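Local coordinates for protein N-alpha-acetyltransferase 35, NatC auxiliary subunit (Saccharomyces cerevisiae, PDB 6YGA) that serves as the auxiliary subunit of the NatC N-terminal acetyltransferase, which acetylates the N-terminal Met of the L-A virus Gag protein, at residues T439-M442 / K443-M447; E464-S467 / M468-V472; L475-H478 / L479-L483. All coordinates share one frame; numbering follows the deposited sequence. Where two conformers were deposited one is given.

Contact 1 of 3, residues T439-M442 / K443-M447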
loop_
_atom_site.group_PDB
_atom_site.type_symbol
_atom_site.label_atom_id
_atom_site.label_comp_id
_atom_site.label_asym_id
_atom_site.label_seq_id
_atom_site.Cartn_x
_atom_site.Cartn_y
_atom_site.Cartn_z
ATOM N N THR B 439 8.801 -12.267 -24.658
ATOM C CA THR B 439 8.263 -12.673 -23.364
ATOM C C THR B 439 9.382 -12.976 -22.377
ATOM O O THR B 439 9.296 -12.614 -21.198
ATOM C CB THR B 439 7.355 -13.895 -23.530
ATOM O OG1 THR B 439 6.383 -13.635 -24.550
ATOM C CG2 THR B 439 6.635 -14.205 -22.222
ATOM N N TYR B 440 10.447 -13.633 -22.843
ATOM C CA TYR B 440 11.566 -13.940 -21.959
ATOM C C TYR B 440 12.226 -12.667 -21.451
ATOM O O TYR B 440 12.573 -12.568 -20.267
ATOM C CB TYR B 440 12.578 -14.827 -22.681
ATOM C CG TYR B 440 13.750 -15.244 -21.826
ATOM C CD1 TYR B 440 13.568 -16.044 -20.703
ATOM C CD2 TYR B 440 15.041 -14.851 -22.149
ATOM C CE1 TYR B 440 14.639 -16.433 -19.923
ATOM C CE2 TYR B 440 16.116 -15.233 -21.378
ATOM C CZ TYR B 440 15.912 -16.023 -20.266
ATOM O OH TYR B 440 16.987 -16.403 -19.496
ATOM N N PHE B 441 12.392 -11.673 -22.328
ATOM C CA PHE B 441 12.981 -10.406 -21.907
ATOM C C PHE B 441 12.153 -9.745 -20.812
ATOM O O PHE B 441 12.706 -9.240 -19.828
ATOM C CB PHE B 441 13.122 -9.461 -23.099
ATOM C CG PHE B 441 13.357 -8.035 -22.701
ATOM C CD1 PHE B 441 14.611 -7.617 -22.281
ATOM C CD2 PHE B 441 12.321 -7.115 -22.731
ATOM C CE1 PHE B 441 14.828 -6.307 -21.905
ATOM C CE2 PHE B 441 12.532 -5.805 -22.355
ATOM C CZ PHE B 441 13.786 -5.398 -21.942
HETATM N N MSE B 442 10.834 -9.727 -20.970
HETATM C CA MSE B 442 9.956 -9.110 -19.985
HETATM C C MSE B 442 9.944 -9.881 -18.669
HETATM O O MSE B 442 9.963 -9.281 -17.594
HETATM C CB MSE B 442 8.538 -8.995 -20.537
HETATM C CG MSE B 442 8.430 -8.058 -21.721
HETATM SE SE MSE B 442 8.737 -6.203 -21.211
HETATM C CE MSE B 442 7.148 -5.966 -20.109
ATOM N N LYS B 443 9.911 -11.212 -18.753
ATOM C CA LYS B 443 9.913 -12.019 -17.537
ATOM C C LYS B 443 11.205 -11.828 -16.752
ATOM O O LYS B 443 11.180 -11.589 -15.540
ATOM C CB LYS B 443 9.713 -13.494 -17.879
ATOM C CG LYS B 443 9.558 -14.382 -16.657
ATOM C CD LYS B 443 9.545 -15.845 -17.037
ATOM C CE LYS B 443 10.916 -16.300 -17.503
ATOM N NZ LYS B 443 10.895 -17.720 -17.942
ATOM N N LEU B 444 12.350 -11.922 -17.434
ATOM C CA LEU B 444 13.634 -11.844 -16.742
ATOM C C LEU B 444 13.894 -10.436 -16.212
ATOM O O LEU B 444 14.456 -10.272 -15.122
ATOM C CB LEU B 444 14.754 -12.300 -17.676
ATOM C CG LEU B 444 16.127 -12.511 -17.037
ATOM C CD1 LEU B 444 15.994 -13.265 -15.723
ATOM C CD2 LEU B 444 17.041 -13.261 -17.992
ATOM N N SER B 445 13.490 -9.408 -16.968
ATOM C CA SER B 445 13.564 -8.039 -16.464
ATOM C C SER B 445 12.665 -7.853 -15.248
ATOM O O SER B 445 13.015 -7.127 -14.311
ATOM C CB SER B 445 13.172 -7.048 -17.559
ATOM O OG SER B 445 14.141 -7.002 -18.588
ATOM N N SER B 446 11.495 -8.493 -15.251
ATOM C CA SER B 446 10.602 -8.389 -14.103
ATOM C C SER B 446 11.168 -9.133 -12.901
ATOM O O SER B 446 11.021 -8.676 -11.762
ATOM C CB SER B 446 9.213 -8.917 -14.463
ATOM O OG SER B 446 8.579 -8.082 -15.415
HETATM N N MSE B 447 11.817 -10.271 -13.130
HETATM C CA MSE B 447 12.444 -11.024 -12.048
HETATM C C MSE B 447 13.515 -10.183 -11.360
HETATM O O MSE B 447 13.624 -10.172 -10.133
HETATM C CB MSE B 447 13.062 -12.325 -12.570
HETATM C CG MSE B 447 12.065 -13.348 -13.097
HETATM SE SE MSE B 447 12.935 -14.849 -14.005
HETATM C CE MSE B 447 13.681 -15.782 -12.465
#

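Contact 2 of 3, residues E464-S467 / M468-V472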
loop_
_atom_site.group_PDB
_atom_site.type_symbol
_atom_site.label_atom_id
_atom_site.label_comp_id
_atom_site.label_asym_id
_atom_site.label_seq_id
_atom_site.Cartn_x
_atom_site.Cartn_y
_atom_site.Cartn_z
ATOM N N GLU B 464 21.002 -11.683 4.439
ATOM C CA GLU B 464 20.457 -12.122 3.162
ATOM C C GLU B 464 21.005 -11.333 1.980
ATOM O O GLU B 464 20.645 -11.636 0.839
ATOM C CB GLU B 464 18.931 -12.006 3.173
ATOM C CG GLU B 464 18.228 -12.897 4.182
ATOM C CD GLU B 464 16.717 -12.718 4.167
ATOM O OE1 GLU B 464 16.239 -11.615 4.510
ATOM O OE2 GLU B 464 16.008 -13.679 3.803
ATOM N N ALA B 465 21.859 -10.335 2.222
ATOM C CA ALA B 465 22.270 -9.437 1.146
ATOM C C ALA B 465 23.042 -10.176 0.062
ATOM O O ALA B 465 22.865 -9.900 -1.130
ATOM C CB ALA B 465 23.103 -8.284 1.706
ATOM N N TYR B 466 23.907 -11.114 0.453
ATOM C CA TYR B 466 24.658 -11.870 -0.542
ATOM C C TYR B 466 23.734 -12.706 -1.420
ATOM O O TYR B 466 23.903 -12.745 -2.643
ATOM C CB TYR B 466 25.691 -12.768 0.134
ATOM C CG TYR B 466 26.044 -13.969 -0.709
ATOM C CD1 TYR B 466 26.880 -13.846 -1.808
ATOM C CD2 TYR B 466 25.521 -15.222 -0.418
ATOM C CE1 TYR B 466 27.195 -14.939 -2.591
ATOM C CE2 TYR B 466 25.825 -16.321 -1.192
ATOM C CZ TYR B 466 26.664 -16.176 -2.276
ATOM O OH TYR B 466 26.969 -17.272 -3.046
ATOM N N SER B 467 22.759 -13.389 -0.816
ATOM C CA SER B 467 21.906 -14.290 -1.586
ATOM C C SER B 467 21.173 -13.544 -2.692
ATOM O O SER B 467 21.154 -13.985 -3.847
ATOM C CB SER B 467 20.912 -14.995 -0.663
ATOM O OG SER B 467 21.565 -15.954 0.145
HETATM N N MSE B 468 20.576 -12.401 -2.362
HETATM C CA MSE B 468 19.793 -11.636 -3.329
HETATM C C MSE B 468 20.669 -10.944 -4.373
HETATM O O MSE B 468 20.384 -10.999 -5.569
HETATM C CB MSE B 468 18.930 -10.603 -2.612
HETATM C CG MSE B 468 17.892 -11.207 -1.676
HETATM SE SE MSE B 468 16.806 -12.581 -2.545
HETATM C CE MSE B 468 16.139 -11.548 -4.056
ATOM N N PHE B 469 21.742 -10.293 -3.920
ATOM C CA PHE B 469 22.609 -9.591 -4.859
ATOM C C PHE B 469 23.293 -10.562 -5.813
ATOM O O PHE B 469 23.449 -10.260 -7.000
ATOM C CB PHE B 469 23.634 -8.747 -4.105
ATOM C CG PHE B 469 23.118 -7.397 -3.699
ATOM C CD1 PHE B 469 22.421 -6.605 -4.600
ATOM C CD2 PHE B 469 23.311 -6.928 -2.412
ATOM C CE1 PHE B 469 21.941 -5.362 -4.226
ATOM C CE2 PHE B 469 22.839 -5.688 -2.033
ATOM C CZ PHE B 469 22.150 -4.904 -2.939
ATOM N N TRP B 470 23.695 -11.737 -5.327
ATOM C CA TRP B 470 24.315 -12.694 -6.233
ATOM C C TRP B 470 23.283 -13.320 -7.160
ATOM O O TRP B 470 23.585 -13.614 -8.322
ATOM C CB TRP B 470 25.059 -13.780 -5.462
ATOM C CG TRP B 470 25.699 -14.762 -6.390
ATOM C CD1 TRP B 470 26.888 -14.617 -7.041
ATOM C CD2 TRP B 470 25.168 -16.029 -6.799
ATOM N NE1 TRP B 470 27.135 -15.718 -7.825
ATOM C CE2 TRP B 470 26.095 -16.600 -7.692
ATOM C CE3 TRP B 470 24.002 -16.735 -6.492
ATOM C CZ2 TRP B 470 25.894 -17.847 -8.277
ATOM C CZ3 TRP B 470 23.803 -17.970 -7.076
ATOM C CH2 TRP B 470 24.745 -18.514 -7.958
ATOM N N TYR B 471 22.062 -13.534 -6.665
ATOM C CA TYR B 471 21.013 -14.061 -7.528
ATOM C C TYR B 471 20.677 -13.077 -8.639
ATOM O O TYR B 471 20.440 -13.481 -9.782
ATOM C CB TYR B 471 19.770 -14.403 -6.705
ATOM C CG TYR B 471 18.620 -14.928 -7.532
ATOM C CD1 TYR B 471 18.731 -16.121 -8.233
ATOM C CD2 TYR B 471 17.422 -14.232 -7.609
ATOM C CE1 TYR B 471 17.684 -16.602 -8.991
ATOM C CE2 TYR B 471 16.368 -14.705 -8.359
ATOM C CZ TYR B 471 16.504 -15.890 -9.050
ATOM O OH TYR B 471 15.454 -16.364 -9.800
ATOM N N VAL B 472 20.672 -11.777 -8.331
ATOM C CA VAL B 472 20.378 -10.782 -9.358
ATOM C C VAL B 472 21.546 -10.656 -10.326
ATOM O O VAL B 472 21.353 -10.476 -11.533
ATOM C CB VAL B 472 20.013 -9.434 -8.711
ATOM C CG1 VAL B 472 19.804 -8.366 -9.777
ATOM C CG2 VAL B 472 18.758 -9.592 -7.878
#

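Contact 3 of 3, residues L475-H478 / L479-L483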
loop_
_atom_site.group_PDB
_atom_site.type_symbol
_atom_site.label_atom_id
_atom_site.label_comp_id
_atom_site.label_asym_id
_atom_site.label_seq_id
_atom_site.Cartn_x
_atom_site.Cartn_y
_atom_site.Cartn_z
ATOM N N LEU B 475 20.968 -13.528 -12.497
ATOM C CA LEU B 475 19.916 -13.197 -13.455
ATOM C C LEU B 475 20.406 -12.203 -14.502
ATOM O O LEU B 475 20.125 -12.361 -15.696
ATOM C CB LEU B 475 18.691 -12.635 -12.733
ATOM C CG LEU B 475 17.884 -13.553 -11.819
ATOM C CD1 LEU B 475 16.664 -12.804 -11.303
ATOM C CD2 LEU B 475 17.481 -14.833 -12.543
ATOM N N SER B 476 21.130 -11.165 -14.071
ATOM C CA SER B 476 21.637 -10.163 -15.004
ATOM C C SER B 476 22.623 -10.763 -15.998
ATOM O O SER B 476 22.699 -10.311 -17.146
ATOM C CB SER B 476 22.305 -9.020 -14.239
ATOM O OG SER B 476 21.426 -8.448 -13.289
ATOM N N HIS B 477 23.396 -11.764 -15.574
ATOM C CA HIS B 477 24.316 -12.415 -16.500
ATOM C C HIS B 477 23.549 -13.132 -17.601
ATOM O O HIS B 477 23.930 -13.070 -18.774
ATOM C CB HIS B 477 25.228 -13.386 -15.745
ATOM C CG HIS B 477 26.237 -14.076 -16.612
ATOM N ND1 HIS B 477 26.003 -15.306 -17.189
ATOM C CD2 HIS B 477 27.487 -13.717 -16.987
ATOM C CE1 HIS B 477 27.064 -15.671 -17.888
ATOM N NE2 HIS B 477 27.978 -14.724 -17.781
ATOM N N HIS B 478 22.447 -13.800 -17.245
ATOM C CA HIS B 478 21.627 -14.464 -18.254
ATOM C C HIS B 478 20.923 -13.454 -19.151
ATOM O O HIS B 478 20.765 -13.691 -20.356
ATOM C CB HIS B 478 20.609 -15.387 -17.585
ATOM C CG HIS B 478 21.182 -16.697 -17.144
ATOM N ND1 HIS B 478 21.067 -17.848 -17.893
ATOM C CD2 HIS B 478 21.878 -17.039 -16.034
ATOM C CE1 HIS B 478 21.666 -18.843 -17.263
ATOM N NE2 HIS B 478 22.166 -18.378 -16.133
ATOM N N LEU B 479 20.490 -12.323 -18.588
ATOM C CA LEU B 479 19.852 -11.302 -19.412
ATOM C C LEU B 479 20.848 -10.673 -20.378
ATOM O O LEU B 479 20.508 -10.399 -21.535
ATOM C CB LEU B 479 19.207 -10.234 -18.529
ATOM C CG LEU B 479 18.474 -9.123 -19.284
ATOM C CD1 LEU B 479 17.506 -9.708 -20.303
ATOM C CD2 LEU B 479 17.739 -8.219 -18.313
ATOM N N GLU B 480 22.085 -10.447 -19.930
ATOM C CA GLU B 480 23.085 -9.867 -20.820
ATOM C C GLU B 480 23.442 -10.835 -21.944
ATOM O O GLU B 480 23.592 -10.424 -23.101
ATOM C CB GLU B 480 24.331 -9.466 -20.030
ATOM C CG GLU B 480 25.339 -8.649 -20.831
ATOM C CD GLU B 480 26.756 -9.159 -20.674
ATOM O OE1 GLU B 480 26.945 -10.190 -19.994
ATOM O OE2 GLU B 480 27.681 -8.532 -21.233
ATOM N N THR B 481 23.569 -12.127 -21.623
ATOM C CA THR B 481 23.835 -13.132 -22.651
ATOM C C THR B 481 22.705 -13.184 -23.671
ATOM O O THR B 481 22.950 -13.237 -24.883
ATOM C CB THR B 481 24.032 -14.505 -22.009
ATOM O OG1 THR B 481 25.181 -14.482 -21.153
ATOM C CG2 THR B 481 24.222 -15.575 -23.074
ATOM N N PHE B 482 21.459 -13.168 -23.195
ATOM C CA PHE B 482 20.311 -13.143 -24.095
ATOM C C PHE B 482 20.312 -11.887 -24.958
ATOM O O PHE B 482 20.081 -11.961 -26.170
ATOM C CB PHE B 482 19.020 -13.248 -23.280
ATOM C CG PHE B 482 17.774 -12.916 -24.050
ATOM C CD1 PHE B 482 17.188 -13.852 -24.892
ATOM C CD2 PHE B 482 17.173 -11.673 -23.915
ATOM C CE1 PHE B 482 16.035 -13.550 -25.593
ATOM C CE2 PHE B 482 16.019 -11.364 -24.614
ATOM C CZ PHE B 482 15.450 -12.303 -25.453
ATOM N N LEU B 483 20.576 -10.724 -24.357
ATOM C CA LEU B 483 20.582 -9.488 -25.133
ATOM C C LEU B 483 21.726 -9.467 -26.140
ATOM O O LEU B 483 21.570 -8.945 -27.251
ATOM C CB LEU B 483 20.671 -8.279 -24.207
ATOM C CG LEU B 483 19.430 -7.948 -23.382
ATOM C CD1 LEU B 483 19.750 -6.810 -22.434
ATOM C CD2 LEU B 483 18.245 -7.598 -24.279
#

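Contact 1 of 3, residues T439-M442 / K443-M447
Tyr440 lies alongside Leu444 and passes Lys443 at a slant on the alpha-helix 433-456, a helix of the mainly helical region related to TPR repeats. Its CB carries the ring off the helix, and CG stands anti to the backbone N (chi1 -178°), which sends the ring outward and leans it toward the next turn. From there CD1 comes within 4.2 Å of Lys443 CE. On the ring's other side CE2 is 4.0 Å from Leu444 CD2; farther out CZ lies 3.8 Å from Leu444 CD2, and the phenol OH ends 3.5 Å from the same methyl. Tyrosine suits this partly exposed flank, since its carbon ring packs on leucine while a polar tip finishes it; Phe482 meets the ring edge-to-face. Lysine is suited too: its methylenes are buried beside Tyr440, and NZ is satisfied by a salt bridge to Asp421 and hydrogen bonds to Gln424 OE1 and Val597 O.

The two serines solve the problem of a hydroxyl inside a helix by folding back on the preceding turn. Ser446 OG donates to Met442 O at 2.8 Å, joining the backbone N of Ser446 on that oxygen. Ser445 does likewise with Phe441 O, its OG anti to the carbonyl carbon (chi1 -69°), and N and OG approach that oxygen from opposite faces of the carbonyl plane. The same Ser445 OG sits above the Phe441 ring near its rim, 3.5 Å from CE1.

Contact 2 of 3, residues E464-S467 / M468-V472
Tyr466 and Trp470, one helical turn apart, lie side by side and point the same way, and the firm part of their meeting is at the base of the indole. Tyr466 CE1 comes to 3.8 Å from Trp470 CB. Having CG anti to the backbone N in both residues (chi1 154° and -180°) sends both rings outward with a similar lean, and they run alongside each other. Farther out the packing slackens: the planes are inclined by 26°, yet they are slid so far apart that the phenol ring and the five-membered ring barely overlap, with centroids 5.7 Å from each other. Large aromatic residues suit this wholly buried site, where Thr609 of helix 603-613 and Val556 of helix 511-564 pack on both. Phe606 meets Trp470 edge-to-face, and its carbonyl oxygen accepts a hydrogen bond from Tyr466 OH.

On another flank the small Ala465 lets the Phe469 ring swing back along the helix. Phe469 CD2 lies 3.3 Å from Ala465 O, whereas the methyl CB of Ala465 touches CD2 more loosely at 4.3 Å. At the start of the segment, Met468 N bonds to Glu464 O at a rather long 3.3 Å. The Glu464 carboxylate turns elsewhere, to a salt bridge with Arg588 and a bond from Lys461 N. These are the opening turns of the long helix 465-506, aromatic-rich and buried among the helices of the TPR-like region.

Contact 3 of 3, residues L475-H478 / L479-L483
In the N-terminal half of the long helix 465-506, two turns have two characters, a polar flank where His477 meets Thr481 and an apolar flank turned to neighbouring helices. Thr481 OG1 donates to His477 O at 3.0 Å, and Thr481 N reaches that oxygen at the same length. The two donors come from opposite faces of the carbonyl plane, so a single acceptor is gripped twice. The hydroxyl can do this because it is anti to the carbonyl carbon (chi1 -63°), folded back beside its own N. That same OG1 lies over one face of the imidazole, toward the rim and 4.0 Å from His477 CE1, a distant approach between side chains that cross at a slant. Both residues are exposed, where polar groups suit the surface and a threonine can meet its hydrogen-bonding need within the helix.

On the buried flank a backbone bond, Leu479 N to Leu475 O at 2.9 Å, joins two leucines whose side chains pack on other helices: Leu475 on Leu444 and Met447 of helix 433-456, Leu479 on Leu444 and on Ile545 of helix 511-564. Ser476, whose small side chain is consistent with the helix packing there, faces Ile545 and Thr548; its OG bonds to Val472 O, and its own O accepts Glu480 N at 2.9 Å. Exposed His477 and Thr481 on one flank and leucines packed on neighbouring helices on the other give the amphipathic pattern of a helix in a multi-helix region.

How the contacts relate
Along the chain the contacts follow in order: contact 1 on helix 433-456, then contacts 2 and 3 on the next helix, 465-506, all inside the range related to TPR repeats. The centres of contacts 1 and 3 are about 10 Å apart, those of 2 and 3 about 16 Å, and those of 1 and 2 about 18 Å. Contact 1 meets both others: Leu444 CD2 packs on Leu479 N and Phe441 CB on Phe482 CE2 of contact 3, while Met447 CE reaches Tyr471 OH of contact 2 at 3.3 Å. The successive helices thus lie against each other over several turns. At the N-terminal end of contact 2, Glu464 packs on Ile136 of the N-alpha-acetyltransferase 30 chain, so the start of helix 465-506 lies at a subunit interface.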